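Local coordinates for putative lipoprotein (Campylobacter jejuni subsp. jejuni, PDB 4GIO) that is of unknown function but is a putative bacterial lipoprotein whose folded part is a variant of the immunoglobulin fold, at residues K55-W58 with F64-R67; E72-L77 with R100-A105. One frame throughout, in Å; residues are numbered along the deposited sequence.

Overall arrangement
Both contacts involve the four-stranded sheet with the order 14-16, 98-105, 50-59, 75-79. Contact 1 comes first along the chain and closes before contact 2 opens. It joins strand 50-59 to the loop that follows it. Contact 2 reaches across strand 50-59, from the loop just before strand 75-79 to strand 98-105. The contact centres lie about 12 Å apart, and strand 50-59 is common ground: K55 and D57 bond by their backbones to E102 and R100, and K55 packs under the Y74 ring. The loop that links strands 50-59 and 75-79 makes contact 1 near its start, and its end makes contact 2, in a single domain of immunoglobulin type.

Contact 1. Residues K55-W58 with F64-R67; sequences KVDW and FVLR
W58 and L66 are joined through their backbones, once directly and once through water. L66 N gives a hydrogen bond to W58 O at 2.9 Å, and its N-H...O angle of 169° is nearly straight. The second link is indirect. W58 N donates to water 1 at 2.9 Å, and that water lies 2.8 Å from L66 O and can bond to it, though other acceptors may compete for its protons. A direct bond is not possible here, because W58 N and L66 O stand 5.2 Å apart. The water spans a gap that widens on this side of the pair.

Apolar contacts are few. L66 CD1 lies 4.1 Å from W58 CB, so the leucine touches the root of the tryptophan and not its ring. The indole turns away, with CG anti to the carbonyl carbon (chi1 -63°). One face of it takes CG1 of V56, offset toward the rim. Further in, the ring meets F40 at a steep tilt and touches L38 and F99. L66 is itself buried, against D60 and R95.

V65 CG1 comes 4.0 Å from D57 OD1, a methyl beside a carboxylate oxygen, and the two side chains meet obliquely. Within the loop, the flat guanidinium of R67 lies over V65 CB, again toward the rim.

The backbone of D57 bonds to R100 of strand 98-105, while that of W58 uses the other flank of strand 50-59, the one on which Y54 meets Q75. Residues 64-67 thus take up the far end of the flank that strand 75-79 begins to cover. The arrangement is a loop folded back along a strand of an immunoglobulin-like sandwich, paired by one direct bond and one water bridge.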
loop_
_atom_site.group_PDB
_atom_site.type_symbol
_atom_site.label_atom_id
_atom_site.label_comp_id
_atom_site.label_asym_id
_atom_site.label_seq_id
_atom_site.Cartn_x
_atom_site.Cartn_y
_atom_site.Cartn_z
ATOM N N LYS A 55 -2.917 -2.200 -5.418
ATOM C CA LYS A 55 -4.199 -2.636 -4.898
ATOM C C LYS A 55 -4.098 -2.850 -3.405
ATOM O O LYS A 55 -3.186 -3.508 -2.961
ATOM C CB LYS A 55 -4.613 -3.949 -5.557
ATOM C CG LYS A 55 -6.078 -4.376 -5.153
ATOM C CD LYS A 55 -7.146 -3.530 -5.826
ATOM C CE LYS A 55 -8.550 -4.163 -5.655
ATOM N NZ LYS A 55 -9.123 -3.804 -4.351
ATOM N N VAL A 56 -5.056 -2.356 -2.632
ATOM C CA VAL A 56 -5.057 -2.473 -1.170
ATOM C C VAL A 56 -6.114 -3.478 -0.690
ATOM O O VAL A 56 -7.252 -3.423 -1.158
ATOM C CB VAL A 56 -5.373 -1.132 -0.515
ATOM C CG1 VAL A 56 -5.262 -1.288 1.047
ATOM C CG2 VAL A 56 -4.367 -0.055 -1.038
ATOM N N ASP A 57 -5.705 -4.403 0.173
ATOM C CA ASP A 57 -6.671 -5.204 0.991
ATOM C C ASP A 57 -6.533 -4.753 2.454
ATOM O O ASP A 57 -5.407 -4.553 2.921
ATOM C CB ASP A 57 -6.354 -6.697 0.935
ATOM C CG ASP A 57 -6.873 -7.359 -0.333
ATOM O OD1 ASP A 57 -8.048 -7.062 -0.735
ATOM O OD2 ASP A 57 -6.085 -8.144 -0.934
ATOM N N TRP A 58 -7.646 -4.524 3.142
ATOM C CA TRP A 58 -7.591 -4.242 4.603
ATOM C C TRP A 58 -7.789 -5.505 5.325
ATOM O O TRP A 58 -8.612 -6.272 4.930
ATOM C CB TRP A 58 -8.724 -3.283 4.975
ATOM C CG TRP A 58 -8.510 -1.920 4.217
ATOM C CD1 TRP A 58 -9.220 -1.447 3.156
ATOM C CD2 TRP A 58 -7.543 -0.930 4.530
ATOM N NE1 TRP A 58 -8.732 -0.214 2.743
ATOM C CE2 TRP A 58 -7.733 0.157 3.596
ATOM C CE3 TRP A 58 -6.561 -0.822 5.510
ATOM C CZ2 TRP A 58 -6.943 1.291 3.606
ATOM C CZ3 TRP A 58 -5.756 0.332 5.526
ATOM C CH2 TRP A 58 -5.998 1.399 4.605
ATOM N N PHE A 64 -7.579 -11.628 8.585
ATOM C CA PHE A 64 -8.489 -11.997 7.529
ATOM C C PHE A 64 -8.792 -10.754 6.672
ATOM O O PHE A 64 -8.947 -9.638 7.187
ATOM C CB PHE A 64 -9.839 -12.470 8.043
ATOM C CG PHE A 64 -9.788 -13.743 8.915
ATOM C CD1 PHE A 64 -8.842 -14.755 8.650
ATOM C CD2 PHE A 64 -10.727 -13.946 9.936
ATOM C CE1 PHE A 64 -8.816 -15.995 9.409
ATOM C CE2 PHE A 64 -10.685 -15.161 10.748
ATOM C CZ PHE A 64 -9.736 -16.176 10.451
ATOM N N VAL A 65 -8.921 -10.971 5.379
ATOM C CA VAL A 65 -9.377 -9.896 4.526
ATOM C C VAL A 65 -10.772 -9.404 4.930
ATOM O O VAL A 65 -11.716 -10.191 5.076
ATOM C CB VAL A 65 -9.340 -10.335 3.045
ATOM C CG1 VAL A 65 -9.872 -9.223 2.159
ATOM C CG2 VAL A 65 -7.910 -10.629 2.676
ATOM N N LEU A 66 -10.888 -8.100 5.145
ATOM C CA LEU A 66 -12.197 -7.516 5.326
ATOM C C LEU A 66 -12.861 -7.408 3.943
ATOM O O LEU A 66 -12.465 -6.583 3.096
ATOM C CB LEU A 66 -12.133 -6.122 5.972
ATOM C CG LEU A 66 -11.765 -6.072 7.440
ATOM C CD1 LEU A 66 -11.426 -4.644 7.782
ATOM C CD2 LEU A 66 -12.958 -6.632 8.342
ATOM N N ARG A 67 -13.879 -8.227 3.720
ATOM C CA ARG A 67 -14.472 -8.335 2.407
ATOM C C ARG A 67 -15.736 -7.568 2.315
ATOM O O ARG A 67 -16.261 -7.462 1.223
ATOM C CB ARG A 67 -14.730 -9.817 2.061
ATOM C CG ARG A 67 -13.444 -10.613 1.825
ATOM C CD ARG A 67 -13.611 -12.178 1.634
ATOM N NE ARG A 67 -12.343 -12.817 2.038
ATOM C CZ ARG A 67 -11.328 -13.062 1.218
ATOM N NH1 ARG A 67 -11.427 -12.721 -0.058
ATOM N NH2 ARG A 67 -10.174 -13.546 1.674
HETATM O O HOH W 1 -10.279 -5.036 2.127
#

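Contact 2. Residues E72-L77 with R100-A105; sequences EDYQAL and RLEIKA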
loop_
_atom_site.group_PDB
_atom_site.type_symbol
_atom_site.label_atom_id
_atom_site.label_comp_id
_atom_site.label_asym_id
_atom_site.label_seq_id
_atom_site.Cartn_x
_atom_site.Cartn_y
_atom_site.Cartn_z
ATOM N N GLU A 72 -11.398 0.135 -2.929
ATOM C CA GLU A 72 -10.923 0.942 -3.999
ATOM C C GLU A 72 -10.384 0.025 -5.123
ATOM O O GLU A 72 -9.755 -1.022 -4.899
ATOM C CB GLU A 72 -9.887 1.886 -3.378
ATOM C CG GLU A 72 -8.811 2.465 -4.264
ATOM C CD GLU A 72 -7.666 3.116 -3.426
ATOM O OE1 GLU A 72 -6.699 2.401 -2.930
ATOM O OE2 GLU A 72 -7.770 4.352 -3.275
ATOM N N ASP A 73 -10.645 0.429 -6.353
ATOM C CA ASP A 73 -10.189 -0.322 -7.528
ATOM C C ASP A 73 -8.659 -0.239 -7.626
ATOM O O ASP A 73 -8.071 0.509 -6.887
ATOM C CB ASP A 73 -10.793 0.356 -8.756
ATOM C CG ASP A 73 -10.884 -0.558 -9.960
ATOM O OD1 ASP A 73 -10.271 -1.634 -10.037
ATOM O OD2 ASP A 73 -11.622 -0.169 -10.867
ATOM N N TYR A 74 -8.054 -0.978 -8.551
ATOM C CA TYR A 74 -6.644 -0.842 -8.853
ATOM C C TYR A 74 -6.432 0.640 -9.136
ATOM O O TYR A 74 -7.332 1.318 -9.707
ATOM C CB TYR A 74 -6.277 -1.675 -10.062
ATOM C CG TYR A 74 -6.310 -3.162 -9.817
ATOM C CD1 TYR A 74 -7.479 -3.917 -10.081
ATOM C CD2 TYR A 74 -5.215 -3.821 -9.281
ATOM C CE1 TYR A 74 -7.510 -5.307 -9.859
ATOM C CE2 TYR A 74 -5.251 -5.215 -8.978
ATOM C CZ TYR A 74 -6.370 -5.953 -9.318
ATOM O OH TYR A 74 -6.424 -7.322 -9.105
ATOM N N GLN A 75 -5.305 1.160 -8.674
ATOM C CA GLN A 75 -4.986 2.595 -8.812
ATOM C C GLN A 75 -3.660 2.748 -9.511
ATOM O O GLN A 75 -2.692 2.056 -9.182
ATOM C CB GLN A 75 -4.849 3.229 -7.444
ATOM C CG GLN A 75 -6.103 3.118 -6.617
ATOM C CD GLN A 75 -7.165 4.056 -7.149
ATOM O OE1 GLN A 75 -6.938 5.279 -7.214
ATOM N NE2 GLN A 75 -8.335 3.504 -7.520
ATOM N N ALA A 76 -3.556 3.721 -10.402
ATOM C CA ALA A 76 -2.251 3.995 -11.040
ATOM C C ALA A 76 -1.479 4.958 -10.210
ATOM O O ALA A 76 -2.048 5.836 -9.498
ATOM C CB ALA A 76 -2.444 4.584 -12.470
ATOM N N LEU A 77 -0.157 4.827 -10.289
ATOM C CA LEU A 77 0.692 5.708 -9.551
ATOM C C LEU A 77 1.950 5.906 -10.351
ATOM O O LEU A 77 2.552 4.930 -10.832
ATOM C CB LEU A 77 1.007 5.150 -8.169
ATOM C CG LEU A 77 2.084 5.860 -7.340
ATOM C CD1 LEU A 77 1.643 7.275 -6.841
ATOM C CD2 LEU A 77 2.518 4.989 -6.102
ATOM N N ARG A 100 -2.658 -5.247 3.240
ATOM C CA ARG A 100 -1.793 -5.900 2.246
ATOM C C ARG A 100 -1.802 -5.024 0.999
ATOM O O ARG A 100 -2.839 -4.545 0.599
ATOM C CB ARG A 100 -2.317 -7.266 1.907
ATOM C CG ARG A 100 -1.370 -8.129 1.098
ATOM C CD ARG A 100 -1.907 -9.611 0.968
ATOM N NE ARG A 100 -1.561 -10.301 2.227
ATOM C CZ ARG A 100 -2.423 -10.864 3.073
ATOM N NH1 ARG A 100 -3.714 -10.946 2.791
ATOM N NH2 ARG A 100 -1.951 -11.380 4.204
ATOM N N LEU A 101 -0.629 -4.795 0.409
ATOM C CA LEU A 101 -0.510 -3.898 -0.713
ATOM C C LEU A 101 0.119 -4.641 -1.884
ATOM O O LEU A 101 1.235 -5.108 -1.762
ATOM C CB LEU A 101 0.310 -2.649 -0.346
ATOM C CG LEU A 101 0.658 -1.682 -1.493
ATOM C CD1 LEU A 101 -0.613 -1.023 -2.104
ATOM C CD2 LEU A 101 1.585 -0.544 -0.998
ATOM N N GLU A 102 -0.588 -4.759 -2.995
ATOM C CA GLU A 102 0.055 -5.331 -4.178
ATOM C C GLU A 102 0.534 -4.201 -5.118
ATOM O O GLU A 102 -0.170 -3.236 -5.298
ATOM C CB GLU A 102 -0.968 -6.173 -4.961
ATOM C CG GLU A 102 -1.467 -7.348 -4.192
ATOM C CD GLU A 102 -2.583 -8.092 -4.959
ATOM O OE1 GLU A 102 -2.869 -7.711 -6.094
ATOM O OE2 GLU A 102 -3.131 -9.083 -4.459
ATOM N N ILE A 103 1.707 -4.331 -5.692
ATOM C CA ILE A 103 2.216 -3.379 -6.657
ATOM C C ILE A 103 2.788 -4.105 -7.869
ATOM O O ILE A 103 3.553 -5.003 -7.746
ATOM C CB ILE A 103 3.318 -2.443 -6.077
ATOM C CG1 ILE A 103 2.918 -1.882 -4.752
ATOM C CG2 ILE A 103 3.643 -1.283 -7.018
ATOM C CD1 ILE A 103 3.963 -1.157 -4.085
ATOM N N LYS A 104 2.355 -3.683 -9.030
ATOM C CA LYS A 104 2.891 -4.274 -10.280
ATOM C C LYS A 104 3.224 -3.149 -11.240
ATOM O O LYS A 104 2.700 -2.052 -11.083
ATOM C CB LYS A 104 1.851 -5.156 -10.929
ATOM C CG LYS A 104 0.496 -4.452 -11.191
ATOM C CD LYS A 104 -0.452 -5.334 -12.037
ATOM C CE LYS A 104 -1.901 -4.721 -12.148
ATOM N NZ LYS A 104 -2.939 -5.798 -12.406
ATOM N N ALA A 105 4.017 -3.467 -12.275
ATOM C CA ALA A 105 4.363 -2.480 -13.318
ATOM C C ALA A 105 3.151 -2.294 -14.213
ATOM O O ALA A 105 2.434 -3.251 -14.469
ATOM C CB ALA A 105 5.596 -2.978 -14.136
HETATM O O HOH W 2 -5.067 -8.498 -7.258
#
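Y74 and E102 are the closest pair of backbones, with CA atoms 9.3 Å apart and no hydrogen bond between the segments, because strand 50-59 runs between them. K104 NZ sits 4.6 Å from the centroid of the Y74 ring, 29° off the ring normal. This is an off-centre cation-pi contact, and the nearest ring atom is CE2. The lysine leaves its backbone with CG between N and the carbonyl carbon (chi1 55°), then runs extended, crossing the tyrosine at about a right angle. K55 packs over the ring face opposite K104, and the Y74 side chain also touches I53, as does K104.

The contact reaches over strand 50-59, the middle of three neighbouring strands, from the loop just before strand 75-79 to strand 98-105, in one sheet of an immunoglobulin-like sandwich. Strand 98-105 bonds to strand 50-59, which bonds in turn to strand 75-79 through Y54 with Q75 and V52 with L77.

A second link starts at the phenol. Y74 OH lies 2.6 Å from water 2, and the same water donates to E102 OE1, also at 2.6 Å. The polar end of the ring is thus tied to strand 98-105 while a positive charge lies near the ring itself.

The turn before the strand is held locally. D73 OD1 accepts from Y74 N at 2.7 Å, a bent bond (135°) on the anti side of the carboxylate. Q75 NE2 donates to D73 O at 3.1 Å, from well above the carbonyl plane. E72 makes a salt bridge to K89, on strand 85-90 of the other sheet.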